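Local structure of Two-component response regulator yesN (Fusobacterium nucleatum, 3LSG) at residues Q8-E13 / E27-S32. The protein probably binds specific DNA sequences and regulates transcription as the response regulator of a two-component system, this chain being its C-terminal AraC-type helix-turn-helix domain. Residues are numbered along the deposited sequence; the frame is centred on the assembly and turned at random.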
loop_
_atom_site.group_PDB
_atom_site.type_symbol
_atom_site.label_atom_id
_atom_site.label_comp_id
_atom_site.label_asym_id
_atom_site.label_seq_id
_atom_site.Cartn_x
_atom_site.Cartn_y
_atom_site.Cartn_z
ATOM N N GLN A 8 -14.018 1.810 -13.477
ATOM C CA GLN A 8 -14.858 1.348 -12.373
ATOM C C GLN A 8 -15.047 -0.154 -12.384
ATOM O O GLN A 8 -14.967 -0.802 -11.344
ATOM C CB GLN A 8 -16.217 2.059 -12.395
ATOM C CG GLN A 8 -16.139 3.489 -11.891
ATOM C CD GLN A 8 -17.397 4.283 -12.170
ATOM O OE1 GLN A 8 -18.231 3.881 -12.978
ATOM N NE2 GLN A 8 -17.534 5.429 -11.508
ATOM N N ASN A 9 -15.287 -0.709 -13.569
ATOM C CA ASN A 9 -15.538 -2.139 -13.707
ATOM C C ASN A 9 -14.317 -2.979 -13.373
ATOM O O ASN A 9 -14.417 -3.999 -12.701
ATOM C CB ASN A 9 -15.997 -2.476 -15.133
ATOM C CG ASN A 9 -17.408 -2.015 -15.415
ATOM O OD1 ASN A 9 -18.053 -1.381 -14.575
ATOM N ND2 ASN A 9 -17.898 -2.326 -16.612
ATOM N N ILE A 10 -13.165 -2.562 -13.879
ATOM C CA ILE A 10 -11.932 -3.277 -13.607
ATOM C C ILE A 10 -11.703 -3.315 -12.106
ATOM O O ILE A 10 -11.379 -4.359 -11.540
ATOM C CB ILE A 10 -10.722 -2.593 -14.291
ATOM C CG1 ILE A 10 -10.868 -2.626 -15.810
ATOM C CG2 ILE A 10 -9.413 -3.274 -13.910
ATOM C CD1 ILE A 10 -9.780 -1.825 -16.490
ATOM N N ILE A 11 -11.866 -2.171 -11.456
ATOM C CA ILE A 11 -11.642 -2.113 -10.020
ATOM C C ILE A 11 -12.658 -2.976 -9.252
ATOM O O ILE A 11 -12.305 -3.644 -8.287
ATOM C CB ILE A 11 -11.654 -0.662 -9.504
ATOM C CG1 ILE A 11 -10.530 0.134 -10.174
ATOM C CG2 ILE A 11 -11.516 -0.644 -7.985
ATOM C CD1 ILE A 11 -10.654 1.638 -10.021
ATOM N N GLU A 12 -13.908 -2.988 -9.702
ATOM C CA GLU A 12 -14.926 -3.794 -9.036
ATOM C C GLU A 12 -14.587 -5.285 -9.103
ATOM O O GLU A 12 -14.822 -6.050 -8.155
ATOM C CB GLU A 12 -16.299 -3.527 -9.643
ATOM C CG GLU A 12 -17.380 -4.473 -9.151
ATOM C CD GLU A 12 -17.544 -4.462 -7.636
ATOM O OE1 GLU A 12 -17.311 -3.406 -7.012
ATOM O OE2 GLU A 12 -17.924 -5.511 -7.070
ATOM N N GLU A 13 -14.021 -5.684 -10.234
ATOM C CA GLU A 13 -13.654 -7.065 -10.477
ATOM C C GLU A 13 -12.372 -7.416 -9.735
ATOM O O GLU A 13 -12.169 -8.560 -9.336
ATOM C CB GLU A 13 -13.462 -7.272 -11.984
ATOM C CG GLU A 13 -13.734 -8.679 -12.470
ATOM C CD GLU A 13 -12.481 -9.526 -12.525
ATOM O OE1 GLU A 13 -11.523 -9.123 -13.221
ATOM O OE2 GLU A 13 -12.461 -10.599 -11.883
ATOM N N GLU A 27 -1.599 -0.966 -16.910
ATOM C CA GLU A 27 -1.247 -1.945 -17.943
ATOM C C GLU A 27 -2.495 -2.429 -18.666
ATOM O O GLU A 27 -2.496 -2.614 -19.883
ATOM C CB GLU A 27 -0.494 -3.125 -17.315
ATOM C CG GLU A 27 -0.608 -4.455 -18.068
ATOM C CD GLU A 27 -1.776 -5.340 -17.581
ATOM O OE1 GLU A 27 -2.122 -5.342 -16.357
ATOM O OE2 GLU A 27 -2.343 -6.055 -18.439
ATOM N N LYS A 28 -3.571 -2.616 -17.911
ATOM C CA LYS A 28 -4.834 -3.024 -18.504
ATOM C C LYS A 28 -5.376 -1.943 -19.423
ATOM O O LYS A 28 -6.116 -2.228 -20.350
ATOM C CB LYS A 28 -5.874 -3.345 -17.415
ATOM C CG LYS A 28 -5.680 -4.689 -16.748
ATOM C CD LYS A 28 -6.989 -5.225 -16.209
ATOM C CE LYS A 28 -6.922 -6.735 -16.043
ATOM N NZ LYS A 28 -8.258 -7.330 -15.790
ATOM N N LEU A 29 -5.035 -0.693 -19.147
ATOM C CA LEU A 29 -5.580 0.416 -19.928
ATOM C C LEU A 29 -4.626 0.906 -21.006
ATOM O O LEU A 29 -4.934 1.866 -21.713
ATOM C CB LEU A 29 -5.967 1.582 -19.007
ATOM C CG LEU A 29 -7.060 1.296 -17.974
ATOM C CD1 LEU A 29 -7.084 2.366 -16.904
ATOM C CD2 LEU A 29 -8.412 1.192 -18.662
ATOM N N ASP A 30 -3.475 0.252 -21.137
ATOM C CA ASP A 30 -2.429 0.686 -22.082
ATOM C C ASP A 30 -1.868 2.074 -21.750
ATOM O O ASP A 30 -1.483 2.830 -22.644
ATOM C CB ASP A 30 -2.932 0.662 -23.531
ATOM C CG ASP A 30 -3.446 -0.721 -23.952
ATOM O OD1 ASP A 30 -2.719 -1.720 -23.764
ATOM O OD2 ASP A 30 -4.576 -0.804 -24.472
ATOM N N LEU A 31 -1.808 2.392 -20.464
ATOM C CA LEU A 31 -1.309 3.695 -20.015
ATOM C C LEU A 31 -0.115 3.522 -19.087
ATOM O O LEU A 31 0.058 2.480 -18.479
ATOM C CB LEU A 31 -2.406 4.449 -19.264
ATOM C CG LEU A 31 -3.748 4.668 -19.972
ATOM C CD1 LEU A 31 -4.761 5.258 -19.001
ATOM C CD2 LEU A 31 -3.563 5.589 -21.169
ATOM N N SER A 32 0.701 4.556 -18.963
ATOM C CA SER A 32 1.691 4.587 -17.896
ATOM C C SER A 32 1.005 4.861 -16.549
ATOM O O SER A 32 -0.037 5.500 -16.485
ATOM C CB SER A 32 2.717 5.680 -18.162
ATOM O OG SER A 32 2.096 6.950 -18.041
#
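Ile10 projects from helix 2-14 and meets Lys28, in the last turn of helix 22-28, and Leu29, which follows it. Ile10 CG2 lies 3.9 Å from Lys28 CD, the two side chains running past each other in opposite directions. Ile10 CD1 comes 4.0 Å from Leu29 CD2, a methyl-to-methyl contact between chains set aslant. Chi1 (-64°) puts Ile10 CG1 beside the backbone N and CG2 anti to it, and chi2 (173°) runs CD1 away from CA beside CG2, so both methyls face the other segment as adjoining contact points. Beyond CG the lysine is also extended, which brings Lys28 NZ to 4.5 Å from Glu13 OE1, too long for a salt bridge. Phe20, in the loop joining the two helices, also packs on Ile10, and Leu29 rests on Leu36 of helix 33-44. After helix 22-28, Asp30 takes positive phi (63°) in a Schellman motif, and Ser32 then caps helix 33-44 through Tyr35 N, completing the turn of the first helix-turn-helix. The contact thus joins the N-terminal helix to that unit by surface van der Waals packing, and the exposed Lys28 and Glu13 charges probably add only a weak, solvent-screened attraction.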